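Local atomic coordinates of beta-galactosidase/beta-glucuronidase (Faecalibacterium prausnitzii L2-6, PDB entry 6MVF), a protein that binds flavin mononucleotide and, as a family 2 glycoside hydrolase identified as a beta-glucuronidase, probably cleaves beta-linked sugar conjugates. Residues A[53-58]-A[64-69]; A[175-180]-A[377-382]; A[188-193]-A[237-242]; A[471-476]-A[480-485]. One frame throughout, in Å; residues are numbered along the deposited sequence.

How the contacts relate
Of the four contacts, contact 2 alone touches the bound flavin mononucleotide: Tyr-177 and Lys-379 belong to its pocket, and the 175-180 loop meets a helix of the TIM barrel domain there. Contact 1, in the sugar binding domain, has its centre 28 Å from that of contact 2, with nearest atoms about 13 Å apart. Contact 3 falls within the chain loop that contact 2 closes, yet their centres are 29 Å apart; it lies on the opposite side of the chain's centre from contact 1, 51 Å away between centres. Contact 4 packs a helix on a barrel strand, 33 Å from contact 2 between centres. None of the four touches another.

Contact 1 (A[53-58]-A[64-69]); sequences TWNAVD and GSYLRT
Trp-54 and Asn-55 both donate to the carbonyl of Leu-67, from opposite faces of its plane: NE1 of Trp-54 lies 3.0 Å from Leu-67 O and ND2 of Asn-55 2.9 Å from it. The hydrogen bond from the Asn-55 amide is nearly straight (N-H...O 171°). Its second N-H goes to the syn lone pair of Asp-58 OD1, while Asn-55 OD1 accepts from Gly-157 N. Asp-58 CG lies between the backbone N and the carbonyl carbon (chi1 68°), turning OD2 to accept the Leu-67 N-H; OD2 also pairs with Arg-43. Replacing Asn-55 by an alanine would probably cost Leu-67 O one of these two donors, Asp-58 OD1 its amide N-H and the Gly-157 N-H its acceptor. Packing here is close, with ND2 at the Tyr-66 ring edge. The other end is looser: Ser-65 is exposed and brings chiefly backbone to Asp-58. Thr-53 to Ala-56 form a type I turn, in which Thr-53 OG1 accepts from Asn-55 N, an ST turn in the sugar binding domain's 46-48 to 70-78 loop.

Contact 2 (A[175-180]-A[377-382]); sequences LDYYGG and EMKELI. With FMN (flavin mononucleotide), chain G.
Lys-379 runs over one face of the Tyr-178 ring, its CD 4.1 Å from the ring centroid and 29° off the normal, a CH-pi contact. The lysine reaches there because CG stands opposite the backbone N (chi1 -154°) and the chain beyond is extended, which carries NZ on to the flavin phosphate. NZ is modelled 1.9 Å from FMN O3P, too short to take literally; the nature of this contact is doubtful, though an amine beside a phosphate is consistent with electrostatic attraction. Glu-380 meets the same ring differently: its CG lies at the edge, 3.7 Å from Tyr-178 CD2, with the carboxylate turned square to the ring and bonded to Ser-117 and His-112. The tyrosines sit on a type I' turn, Tyr-177 to Gly-180, set against helix 368-385 of the TIM barrel domain. Within it Tyr-178 directs an edge at Tyr-177, CD1 lying over the centre of that ring. The flavin lies over the opposite face, C10 3.3 Å above the Tyr-177 plane and offset toward the rim. The Tyr-177 hydroxyl receives a hydrogen bond from FMN O2', 2.7 Å from OH, and gives one to FMN O3P, 2.6 Å from OH. A leucine in place of Tyr-177 would probably leave O3P and O2' without this shared partner and the flavin without its flat support. Asp-174 is also hydrogen-bonded to the flavin.

Contact 3 (A[188-193]-A[237-242]); sequences KPTADG and SIYVPD
Tyr-239 and Asp-192 are joined by the one hydrogen bond of this contact, in which the phenol OH of Tyr-239 donates to Asp-192 OD1 at 2.6 Å. The two side chains reach toward each other, Tyr-239 with CG opposite its backbone N (chi1 176°), which carries the hydroxyl out to the turn. The carboxylate is turned 76° to the ring, at whose edge OD1 lies. The hydroxyl sits 38° off the carboxylate plane; from the other face comes Thr-190 OG1, also 2.6 Å from Asp-192 OD1. Gly-194 N adds a backbone donor.

Van der Waals contacts supplement this: Thr-190 OG1 lies at the Tyr-239 ring edge, 3.7 Å from CE1, while Gly-193 O approaches Asp-242 CA at 3.5 Å. The Asp-242 carboxylate forms a salt bridge with Lys-646 of the third subunit.

Thr-190 to Gly-193 form a type I turn in the connection between strands 183-189 and 195-204; Tyr-239 reaches it from strand 236-240, on the far side of 195-204 from 183-189.

Contact 4 (A[471-476]-A[480-485]); sequences DKFHAE and ICLGIS
Phe-473 rests the CE1 side of its ring against both Ile-480 and Leu-482, with CE1 as the shared point of contact. From CE1 the CD1 methyl of Leu-482 is 3.9 Å away and the CG2 methyl of Ile-480 4.2 Å. Ile-480 comes up to the ring edge near its plane, its CD1 also lying 4.2 Å from Phe-473 CZ, and crosses the phenyl at about a right angle. Leu-482 approaches obliquely, both its methyls reaching Phe-473 CD1. The ring projects toward the strand because CG is opposite the backbone N (chi1 -179°), extending the side chain out from the helix.

Outside the two segments, the same ring is met edge-to-face by Tyr-452 and by Trp-469 with planes about 5° apart, while Leu-470 packs on Leu-482. Further out, the backbone of Leu-482 is paired with Trp-528, and Gly-483 with Glu-450 and Tyr-452, which fixes the strand in the barrel sheet. Helix 466-476 and strand 482-487 close a beta-alpha-beta unit that begins with strand 450-453.

The contact between the segments is wholly apolar and buried: with no directional bond between them, shape and exclusion of water probably set how the helix rests on the strand.

Contact 1 (A[53-58]-A[64-69])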
loop_
_atom_site.group_PDB
_atom_site.type_symbol
_atom_site.label_atom_id
_atom_site.label_comp_id
_atom_site.label_asym_id
_atom_site.label_seq_id
_atom_site.Cartn_x
_atom_site.Cartn_y
_atom_site.Cartn_z
ATOM N N THR A 53 -2.435 19.136 21.491
ATOM C CA THR A 53 -2.522 19.706 22.822
ATOM C C THR A 53 -1.445 20.764 22.957
ATOM O O THR A 53 -0.337 20.594 22.448
ATOM C CB THR A 53 -2.344 18.665 23.927
ATOM O OG1 THR A 53 -2.280 19.345 25.190
ATOM C CG2 THR A 53 -1.071 17.832 23.705
ATOM N N TRP A 54 -1.765 21.857 23.645
ATOM C CA TRP A 54 -0.729 22.846 23.929
ATOM C C TRP A 54 0.181 22.422 25.087
ATOM O O TRP A 54 1.176 23.101 25.347
ATOM C CB TRP A 54 -1.367 24.230 24.183
ATOM C CG TRP A 54 -2.299 24.312 25.379
ATOM C CD1 TRP A 54 -1.943 24.383 26.713
ATOM C CD2 TRP A 54 -3.734 24.334 25.348
ATOM N NE1 TRP A 54 -3.075 24.431 27.505
ATOM C CE2 TRP A 54 -4.184 24.403 26.697
ATOM C CE3 TRP A 54 -4.684 24.292 24.316
ATOM C CZ2 TRP A 54 -5.541 24.446 27.033
ATOM C CZ3 TRP A 54 -6.030 24.335 24.648
ATOM C CH2 TRP A 54 -6.448 24.410 26.000
ATOM N N ASN A 55 -0.105 21.298 25.760
ATOM C CA ASN A 55 0.725 20.806 26.857
ATOM C C ASN A 55 1.652 19.669 26.435
ATOM O O ASN A 55 2.187 18.969 27.300
ATOM C CB ASN A 55 -0.137 20.349 28.045
ATOM C CG ASN A 55 -0.984 21.473 28.637
ATOM O OD1 ASN A 55 -2.202 21.331 28.829
ATOM N ND2 ASN A 55 -0.343 22.600 28.915
ATOM N N ALA A 56 1.861 19.478 25.128
ATOM C CA ALA A 56 2.609 18.316 24.647
ATOM C C ALA A 56 4.030 18.289 25.177
ATOM O O ALA A 56 4.611 17.213 25.336
ATOM C CB ALA A 56 2.637 18.300 23.125
ATOM N N VAL A 57 4.624 19.448 25.430
ATOM C CA VAL A 57 5.967 19.524 25.985
ATOM C C VAL A 57 5.946 19.932 27.459
ATOM O O VAL A 57 6.507 19.233 28.303
ATOM C CB VAL A 57 6.865 20.459 25.146
ATOM C CG1 VAL A 57 8.251 20.569 25.757
ATOM C CG2 VAL A 57 6.936 19.929 23.728
ATOM N N ASP A 58 5.281 21.044 27.801
ATOM C CA ASP A 58 5.413 21.500 29.186
ATOM C C ASP A 58 4.689 20.575 30.167
ATOM O O ASP A 58 5.019 20.574 31.359
ATOM C CB ASP A 58 4.963 22.966 29.339
ATOM C CG ASP A 58 3.459 23.178 29.133
ATOM O OD1 ASP A 58 2.742 22.229 28.735
ATOM O OD2 ASP A 58 2.988 24.323 29.368
ATOM N N GLY A 64 8.106 22.596 35.901
ATOM C CA GLY A 64 7.568 22.854 37.224
ATOM C C GLY A 64 6.062 22.983 37.255
ATOM O O GLY A 64 5.422 22.753 38.286
ATOM N N SER A 65 5.492 23.357 36.114
ATOM C CA SER A 65 4.062 23.573 35.961
ATOM C C SER A 65 3.684 23.125 34.551
ATOM O O SER A 65 4.485 22.492 33.855
ATOM C CB SER A 65 3.738 25.047 36.242
ATOM O OG SER A 65 2.350 25.315 36.124
ATOM N N TYR A 66 2.452 23.440 34.130
ATOM C CA TYR A 66 2.042 23.373 32.726
ATOM C C TYR A 66 0.900 24.353 32.504
ATOM O O TYR A 66 0.079 24.581 33.400
ATOM C CB TYR A 66 1.618 21.958 32.287
ATOM C CG TYR A 66 0.401 21.356 32.985
ATOM C CD1 TYR A 66 0.520 20.705 34.211
ATOM C CD2 TYR A 66 -0.855 21.398 32.397
ATOM C CE1 TYR A 66 -0.579 20.133 34.839
ATOM C CE2 TYR A 66 -1.965 20.824 33.025
ATOM C CZ TYR A 66 -1.816 20.196 34.246
ATOM O OH TYR A 66 -2.912 19.631 34.858
ATOM N N LEU A 67 0.846 24.928 31.298
ATOM C CA LEU A 67 -0.099 26.009 31.030
ATOM C C LEU A 67 -1.526 25.475 31.091
ATOM O O LEU A 67 -1.947 24.691 30.231
ATOM C CB LEU A 67 0.191 26.653 29.676
ATOM C CG LEU A 67 -0.840 27.655 29.118
ATOM C CD1 LEU A 67 -1.022 28.873 30.022
ATOM C CD2 LEU A 67 -0.467 28.071 27.697
ATOM N N ARG A 68 -2.275 25.893 32.109
ATOM C CA ARG A 68 -3.711 25.652 32.173
ATOM C C ARG A 68 -4.417 26.974 31.900
ATOM O O ARG A 68 -4.103 27.986 32.536
ATOM C CB ARG A 68 -4.128 25.066 33.526
ATOM C CG ARG A 68 -3.278 23.854 33.943
ATOM C CD ARG A 68 -3.755 23.233 35.250
ATOM N NE ARG A 68 -5.162 22.870 35.125
ATOM C CZ ARG A 68 -5.844 22.157 36.011
ATOM N NH1 ARG A 68 -5.243 21.726 37.116
ATOM N NH2 ARG A 68 -7.126 21.876 35.783
ATOM N N THR A 69 -5.345 26.965 30.937
ATOM C CA THR A 69 -5.938 28.197 30.417
ATOM C C THR A 69 -6.957 27.906 29.324
ATOM O O THR A 69 -7.314 26.750 29.080
ATOM C CB THR A 69 -4.867 29.130 29.847
ATOM O OG1 THR A 69 -5.432 30.428 29.617
ATOM C CG2 THR A 69 -4.295 28.566 28.521
#

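Contact 2 (A[175-180]-A[377-382])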
loop_
_atom_site.group_PDB
_atom_site.type_symbol
_atom_site.label_atom_id
_atom_site.label_comp_id
_atom_site.label_asym_id
_atom_site.label_seq_id
_atom_site.Cartn_x
_atom_site.Cartn_y
_atom_site.Cartn_z
ATOM N N LEU A 175 -27.457 10.793 16.068
ATOM C CA LEU A 175 -26.150 11.393 16.295
ATOM C C LEU A 175 -26.129 12.259 17.545
ATOM O O LEU A 175 -25.066 12.793 17.910
ATOM C CB LEU A 175 -25.754 12.240 15.078
ATOM C CG LEU A 175 -25.365 11.467 13.817
ATOM C CD1 LEU A 175 -25.739 12.196 12.516
ATOM C CD2 LEU A 175 -23.880 11.220 13.881
ATOM N N ASP A 176 -27.275 12.400 18.213
ATOM C CA ASP A 176 -27.505 13.431 19.223
ATOM C C ASP A 176 -27.513 12.909 20.642
ATOM O O ASP A 176 -27.703 13.700 21.562
ATOM C CB ASP A 176 -28.839 14.148 18.967
ATOM C CG ASP A 176 -28.734 15.180 17.881
ATOM O OD1 ASP A 176 -27.778 15.990 17.932
ATOM O OD2 ASP A 176 -29.589 15.171 16.970
ATOM N N TYR A 177 -27.329 11.616 20.850
ATOM C CA TYR A 177 -27.498 11.025 22.172
ATOM C C TYR A 177 -26.126 10.664 22.765
ATOM O O TYR A 177 -25.583 9.584 22.526
ATOM C CB TYR A 177 -28.432 9.826 22.094
ATOM C CG TYR A 177 -28.847 9.361 23.462
ATOM C CD1 TYR A 177 -29.784 10.065 24.209
ATOM C CD2 TYR A 177 -28.266 8.248 24.028
ATOM C CE1 TYR A 177 -30.137 9.639 25.471
ATOM C CE2 TYR A 177 -28.614 7.823 25.277
ATOM C CZ TYR A 177 -29.541 8.514 25.991
ATOM O OH TYR A 177 -29.852 8.052 27.233
ATOM N N TYR A 178 -25.571 11.599 23.540
ATOM C CA TYR A 178 -24.352 11.378 24.322
ATOM C C TYR A 178 -23.209 10.860 23.472
ATOM O O TYR A 178 -22.409 10.043 23.924
ATOM C CB TYR A 178 -24.605 10.422 25.475
ATOM C CG TYR A 178 -25.496 10.973 26.554
ATOM C CD1 TYR A 178 -26.875 10.792 26.502
ATOM C CD2 TYR A 178 -24.960 11.660 27.640
ATOM C CE1 TYR A 178 -27.696 11.283 27.496
ATOM C CE2 TYR A 178 -25.776 12.157 28.638
ATOM C CZ TYR A 178 -27.142 11.961 28.562
ATOM O OH TYR A 178 -27.957 12.452 29.554
ATOM N N GLY A 179 -23.127 11.348 22.233
ATOM C CA GLY A 179 -22.037 10.985 21.338
ATOM C C GLY A 179 -21.950 9.504 21.049
ATOM O O GLY A 179 -20.857 8.992 20.778
ATOM N N GLY A 180 -23.077 8.797 21.115
ATOM C CA GLY A 180 -23.114 7.372 20.902
ATOM C C GLY A 180 -23.136 7.019 19.435
ATOM O O GLY A 180 -23.243 7.876 18.539
ATOM N N GLU A 377 -20.560 11.853 32.713
ATOM C CA GLU A 377 -19.347 11.221 32.210
ATOM C C GLU A 377 -19.479 9.706 32.205
ATOM O O GLU A 377 -18.966 9.040 31.295
ATOM C CB GLU A 377 -18.138 11.655 33.038
ATOM C CG GLU A 377 -16.819 11.433 32.339
ATOM C CD GLU A 377 -15.680 12.328 32.850
ATOM O OE1 GLU A 377 -15.639 12.654 34.063
ATOM O OE2 GLU A 377 -14.805 12.692 32.034
ATOM N N MET A 378 -20.184 9.141 33.190
ATOM C CA MET A 378 -20.381 7.701 33.183
ATOM C C MET A 378 -21.402 7.287 32.132
ATOM O O MET A 378 -21.259 6.216 31.517
ATOM C CB MET A 378 -20.812 7.224 34.558
ATOM C CG MET A 378 -20.791 5.727 34.691
ATOM S SD MET A 378 -19.088 5.132 34.800
ATOM C CE MET A 378 -19.304 3.574 33.992
ATOM N N LYS A 379 -22.389 8.139 31.896
ATOM C CA LYS A 379 -23.410 7.855 30.865
ATOM C C LYS A 379 -22.745 7.882 29.487
ATOM O O LYS A 379 -23.084 7.081 28.672
ATOM C CB LYS A 379 -24.585 8.819 31.006
ATOM C CG LYS A 379 -25.896 8.284 30.477
ATOM C CD LYS A 379 -27.110 9.099 30.803
ATOM C CE LYS A 379 -28.297 8.703 29.964
ATOM N NZ LYS A 379 -29.500 9.502 30.264
ATOM N N GLU A 380 -21.826 8.802 29.263
ATOM C CA GLU A 380 -21.122 8.850 27.988
ATOM C C GLU A 380 -20.151 7.687 27.855
ATOM O O GLU A 380 -19.974 7.145 26.760
ATOM C CB GLU A 380 -20.376 10.179 27.834
ATOM C CG GLU A 380 -21.276 11.386 27.727
ATOM C CD GLU A 380 -20.491 12.686 27.696
ATOM O OE1 GLU A 380 -19.485 12.806 28.433
ATOM O OE2 GLU A 380 -20.874 13.591 26.925
ATOM N N LEU A 381 -19.493 7.302 28.947
ATOM C CA LEU A 381 -18.537 6.204 28.865
ATOM C C LEU A 381 -19.232 4.904 28.484
ATOM O O LEU A 381 -18.714 4.127 27.678
ATOM C CB LEU A 381 -17.797 6.045 30.191
ATOM C CG LEU A 381 -16.882 4.826 30.300
ATOM C CD1 LEU A 381 -15.740 4.915 29.273
ATOM C CD2 LEU A 381 -16.360 4.661 31.736
ATOM N N ILE A 382 -20.410 4.655 29.044
ATOM C CA ILE A 382 -21.089 3.399 28.769
ATOM C C ILE A 382 -21.718 3.410 27.389
ATOM O O ILE A 382 -21.656 2.417 26.666
ATOM C CB ILE A 382 -22.125 3.127 29.868
ATOM C CG1 ILE A 382 -21.396 2.849 31.185
ATOM C CG2 ILE A 382 -23.078 1.992 29.459
ATOM C CD1 ILE A 382 -22.311 2.621 32.345
HETATM N N1 FMN G . -31.545 6.625 22.970
HETATM C C2 FMN G . -31.457 7.364 21.861
HETATM O O2 FMN G . -32.364 8.130 21.528
HETATM N N3 FMN G . -30.407 7.342 21.071
HETATM C C4 FMN G . -29.375 6.587 21.288
HETATM O O4 FMN G . -28.404 6.573 20.549
HETATM C C4A FMN G . -29.406 5.759 22.444
HETATM N N5 FMN G . -28.364 5.011 22.674
HETATM C C5A FMN G . -28.322 4.220 23.726
HETATM C C6 FMN G . -27.212 3.442 23.932
HETATM C C7 FMN G . -27.150 2.618 24.999
HETATM C C7M FMN G . -25.947 1.786 25.214
HETATM C C8 FMN G . -28.260 2.582 25.942
HETATM C C8M FMN G . -28.192 1.692 27.132
HETATM C C9 FMN G . -29.374 3.364 25.729
HETATM C C9A FMN G . -29.453 4.184 24.645
HETATM N N10 FMN G . -30.558 4.997 24.444
HETATM C C10 FMN G . -30.563 5.809 23.312
HETATM C "C1'" FMN G . -31.650 4.860 25.398
HETATM C "C2'" FMN G . -32.081 5.977 26.319
HETATM O "O2'" FMN G . -31.234 5.779 27.421
HETATM C "C3'" FMN G . -33.487 5.803 26.849
HETATM O "O3'" FMN G . -34.199 4.916 26.014
HETATM C "C4'" FMN G . -34.314 7.069 26.870
HETATM O "O4'" FMN G . -34.054 7.733 25.643
HETATM C "C5'" FMN G . -34.054 7.976 28.074
HETATM O "O5'" FMN G . -33.134 9.007 27.759
HETATM P P FMN G . -32.395 9.895 28.843
HETATM O O1P FMN G . -32.238 11.177 28.128
HETATM O O2P FMN G . -33.316 9.911 30.027
HETATM O O3P FMN G . -31.094 9.265 29.210
#

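Contact 3 (A[188-193]-A[237-242])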
loop_
_atom_site.group_PDB
_atom_site.type_symbol
_atom_site.label_atom_id
_atom_site.label_comp_id
_atom_site.label_asym_id
_atom_site.label_seq_id
_atom_site.Cartn_x
_atom_site.Cartn_y
_atom_site.Cartn_z
ATOM N N LYS A 188 -24.871 -12.780 23.159
ATOM C CA LYS A 188 -24.777 -13.793 24.215
ATOM C C LYS A 188 -24.693 -15.198 23.629
ATOM O O LYS A 188 -25.429 -15.532 22.683
ATOM C CB LYS A 188 -25.960 -13.735 25.197
ATOM C CG LYS A 188 -25.988 -12.489 26.059
ATOM C CD LYS A 188 -27.241 -12.438 26.913
ATOM C CE LYS A 188 -27.297 -11.175 27.774
ATOM N NZ LYS A 188 -26.325 -11.215 28.894
ATOM N N PRO A 189 -23.816 -16.038 24.177
ATOM C CA PRO A 189 -23.765 -17.439 23.737
ATOM C C PRO A 189 -25.024 -18.182 24.148
ATOM O O PRO A 189 -25.684 -17.847 25.131
ATOM C CB PRO A 189 -22.529 -17.989 24.456
ATOM C CG PRO A 189 -22.387 -17.108 25.669
ATOM C CD PRO A 189 -22.813 -15.736 25.214
ATOM N N THR A 190 -25.373 -19.185 23.361
ATOM C CA THR A 190 -26.547 -20.003 23.604
ATOM C C THR A 190 -26.104 -21.432 23.889
ATOM O O THR A 190 -25.031 -21.868 23.464
ATOM C CB THR A 190 -27.501 -19.980 22.400
ATOM O OG1 THR A 190 -26.924 -20.732 21.317
ATOM C CG2 THR A 190 -27.749 -18.538 21.937
ATOM N N ALA A 191 -26.948 -22.170 24.610
ATOM C CA ALA A 191 -26.585 -23.538 24.964
ATOM C C ALA A 191 -26.251 -24.368 23.728
ATOM O O ALA A 191 -25.273 -25.121 23.736
ATOM C CB ALA A 191 -27.705 -24.191 25.769
ATOM N N ASP A 192 -27.030 -24.227 22.642
ATOM C CA ASP A 192 -26.820 -25.086 21.472
ATOM C C ASP A 192 -25.555 -24.754 20.672
ATOM O O ASP A 192 -25.321 -25.408 19.650
ATOM C CB ASP A 192 -28.048 -25.060 20.547
ATOM C CG ASP A 192 -28.319 -23.679 19.922
ATOM O OD1 ASP A 192 -27.408 -22.805 19.884
ATOM O OD2 ASP A 192 -29.473 -23.469 19.458
ATOM N N GLY A 193 -24.732 -23.794 21.098
ATOM C CA GLY A 193 -23.502 -23.464 20.404
ATOM C C GLY A 193 -23.573 -22.245 19.517
ATOM O O GLY A 193 -22.614 -21.966 18.787
ATOM N N SER A 237 -33.857 -9.538 17.984
ATOM C CA SER A 237 -32.822 -10.471 18.405
ATOM C C SER A 237 -32.488 -11.398 17.242
ATOM O O SER A 237 -33.385 -12.046 16.694
ATOM C CB SER A 237 -33.284 -11.262 19.615
ATOM O OG SER A 237 -32.420 -12.353 19.829
ATOM N N ILE A 238 -31.208 -11.453 16.860
ATOM C CA ILE A 238 -30.756 -12.237 15.717
ATOM C C ILE A 238 -29.868 -13.369 16.208
ATOM O O ILE A 238 -29.015 -13.167 17.077
ATOM C CB ILE A 238 -29.999 -11.371 14.697
ATOM C CG1 ILE A 238 -30.700 -10.015 14.518
ATOM C CG2 ILE A 238 -29.834 -12.132 13.389
ATOM C CD1 ILE A 238 -30.384 -9.350 13.211
ATOM N N TYR A 239 -30.061 -14.554 15.647
ATOM C CA TYR A 239 -29.371 -15.760 16.072
ATOM C C TYR A 239 -28.347 -16.178 15.025
ATOM O O TYR A 239 -28.669 -16.291 13.842
ATOM C CB TYR A 239 -30.372 -16.888 16.299
ATOM C CG TYR A 239 -29.716 -18.202 16.639
ATOM C CD1 TYR A 239 -29.382 -18.517 17.958
ATOM C CD2 TYR A 239 -29.425 -19.132 15.645
ATOM C CE1 TYR A 239 -28.779 -19.716 18.276
ATOM C CE2 TYR A 239 -28.816 -20.340 15.953
ATOM C CZ TYR A 239 -28.497 -20.628 17.270
ATOM O OH TYR A 239 -27.896 -21.830 17.575
ATOM N N VAL A 240 -27.124 -16.424 15.463
ATOM C CA VAL A 240 -26.046 -16.925 14.615
ATOM C C VAL A 240 -25.729 -18.347 15.065
ATOM O O VAL A 240 -25.360 -18.554 16.230
ATOM C CB VAL A 240 -24.795 -16.030 14.695
ATOM C CG1 VAL A 240 -23.613 -16.678 13.977
ATOM C CG2 VAL A 240 -25.081 -14.646 14.131
ATOM N N PRO A 241 -25.859 -19.350 14.206
ATOM C CA PRO A 241 -25.437 -20.700 14.588
ATOM C C PRO A 241 -23.920 -20.823 14.583
ATOM O O PRO A 241 -23.207 -20.056 13.934
ATOM C CB PRO A 241 -26.069 -21.586 13.513
ATOM C CG PRO A 241 -26.183 -20.701 12.336
ATOM C CD PRO A 241 -26.400 -19.299 12.836
ATOM N N ASP A 242 -23.435 -21.790 15.360
ATOM C CA ASP A 242 -22.014 -22.139 15.392
ATOM C C ASP A 242 -21.137 -20.909 15.635
ATOM O O ASP A 242 -20.205 -20.618 14.884
ATOM C CB ASP A 242 -21.612 -22.841 14.097
ATOM C CG ASP A 242 -22.418 -24.105 13.845
ATOM O OD1 ASP A 242 -22.557 -24.925 14.794
ATOM O OD2 ASP A 242 -22.923 -24.269 12.700
#

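Contact 4 (A[471-476]-A[480-485])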
loop_
_atom_site.group_PDB
_atom_site.type_symbol
_atom_site.label_atom_id
_atom_site.label_comp_id
_atom_site.label_asym_id
_atom_site.label_seq_id
_atom_site.Cartn_x
_atom_site.Cartn_y
_atom_site.Cartn_z
ATOM N N ASP A 471 -3.653 -12.323 51.518
ATOM C CA ASP A 471 -4.202 -13.471 52.230
ATOM C C ASP A 471 -5.116 -13.042 53.380
ATOM O O ASP A 471 -6.167 -13.650 53.611
ATOM C CB ASP A 471 -3.068 -14.351 52.756
ATOM C CG ASP A 471 -2.284 -15.032 51.647
ATOM O OD1 ASP A 471 -2.825 -15.193 50.532
ATOM O OD2 ASP A 471 -1.119 -15.415 51.900
ATOM N N LYS A 472 -4.748 -11.980 54.094
ATOM C CA LYS A 472 -5.517 -11.585 55.271
ATOM C C LYS A 472 -6.868 -11.004 54.878
ATOM O O LYS A 472 -7.907 -11.400 55.416
ATOM C CB LYS A 472 -4.716 -10.585 56.111
ATOM C CG LYS A 472 -5.367 -10.219 57.437
ATOM C CD LYS A 472 -4.633 -9.065 58.106
ATOM C CE LYS A 472 -5.246 -8.725 59.440
ATOM N NZ LYS A 472 -4.911 -9.793 60.415
ATOM N N PHE A 473 -6.872 -10.057 53.939
ATOM C CA PHE A 473 -8.134 -9.478 53.488
ATOM C C PHE A 473 -9.044 -10.543 52.887
ATOM O O PHE A 473 -10.264 -10.523 53.096
ATOM C CB PHE A 473 -7.851 -8.360 52.485
ATOM C CG PHE A 473 -9.075 -7.690 51.970
ATOM C CD1 PHE A 473 -9.818 -8.262 50.931
ATOM C CD2 PHE A 473 -9.481 -6.475 52.501
ATOM C CE1 PHE A 473 -10.951 -7.645 50.450
ATOM C CE2 PHE A 473 -10.617 -5.840 52.023
ATOM C CZ PHE A 473 -11.358 -6.430 50.989
ATOM N N HIS A 474 -8.468 -11.478 52.132
ATOM C CA HIS A 474 -9.260 -12.553 51.546
ATOM C C HIS A 474 -9.901 -13.408 52.632
ATOM O O HIS A 474 -11.060 -13.816 52.508
ATOM C CB HIS A 474 -8.375 -13.402 50.618
ATOM C CG HIS A 474 -9.108 -14.505 49.900
ATOM N ND1 HIS A 474 -10.286 -14.301 49.207
ATOM C CD2 HIS A 474 -8.814 -15.823 49.754
ATOM C CE1 HIS A 474 -10.687 -15.441 48.674
ATOM N NE2 HIS A 474 -9.815 -16.382 48.993
ATOM N N ALA A 475 -9.162 -13.673 53.715
ATOM C CA ALA A 475 -9.690 -14.521 54.781
ATOM C C ALA A 475 -10.774 -13.803 55.565
ATOM O O ALA A 475 -11.777 -14.418 55.940
ATOM C CB ALA A 475 -8.565 -14.981 55.707
ATOM N N GLU A 476 -10.614 -12.497 55.783
ATOM C CA GLU A 476 -11.605 -11.707 56.506
ATOM C C GLU A 476 -12.801 -11.298 55.659
ATOM O O GLU A 476 -13.808 -10.847 56.220
ATOM C CB GLU A 476 -10.975 -10.437 57.066
ATOM C CG GLU A 476 -10.069 -10.676 58.255
ATOM C CD GLU A 476 -9.325 -9.419 58.657
ATOM O OE1 GLU A 476 -8.406 -9.519 59.505
ATOM O OE2 GLU A 476 -9.659 -8.335 58.112
ATOM N N ILE A 480 -15.913 -11.091 49.053
ATOM C CA ILE A 480 -15.481 -10.019 48.167
ATOM C C ILE A 480 -14.502 -10.591 47.149
ATOM O O ILE A 480 -13.613 -11.376 47.504
ATOM C CB ILE A 480 -14.852 -8.856 48.957
ATOM C CG1 ILE A 480 -15.883 -8.228 49.900
ATOM C CG2 ILE A 480 -14.302 -7.802 48.000
ATOM C CD1 ILE A 480 -15.472 -6.877 50.502
ATOM N N CYS A 481 -14.688 -10.224 45.880
ATOM C CA CYS A 481 -13.730 -10.540 44.832
ATOM C C CYS A 481 -12.639 -9.488 44.875
ATOM O O CYS A 481 -12.888 -8.328 44.543
ATOM C CB CYS A 481 -14.401 -10.559 43.465
ATOM S SG CYS A 481 -15.837 -11.630 43.339
ATOM N N LEU A 482 -11.439 -9.885 45.293
ATOM C CA LEU A 482 -10.315 -8.975 45.459
ATOM C C LEU A 482 -9.416 -9.007 44.224
ATOM O O LEU A 482 -9.034 -10.083 43.745
ATOM C CB LEU A 482 -9.504 -9.329 46.707
ATOM C CG LEU A 482 -8.278 -8.445 46.911
ATOM C CD1 LEU A 482 -8.729 -7.043 47.265
ATOM C CD2 LEU A 482 -7.294 -8.995 47.949
ATOM N N GLY A 483 -9.105 -7.817 43.703
ATOM C CA GLY A 483 -8.029 -7.655 42.754
ATOM C C GLY A 483 -7.095 -6.555 43.224
ATOM O O GLY A 483 -7.363 -5.874 44.215
ATOM N N ILE A 484 -5.985 -6.399 42.507
ATOM C CA ILE A 484 -5.033 -5.326 42.777
ATOM C C ILE A 484 -4.975 -4.440 41.538
ATOM O O ILE A 484 -4.361 -4.812 40.525
ATOM C CB ILE A 484 -3.643 -5.857 43.170
ATOM C CG1 ILE A 484 -3.740 -6.648 44.483
ATOM C CG2 ILE A 484 -2.629 -4.709 43.306
ATOM C CD1 ILE A 484 -4.467 -5.900 45.636
ATOM N N SER A 485 -5.614 -3.266 41.622
ATOM C CA SER A 485 -5.734 -2.378 40.469
ATOM C C SER A 485 -4.491 -1.536 40.220
ATOM O O SER A 485 -4.338 -1.012 39.115
ATOM C CB SER A 485 -6.950 -1.463 40.634
ATOM O OG SER A 485 -7.036 -0.959 41.960
#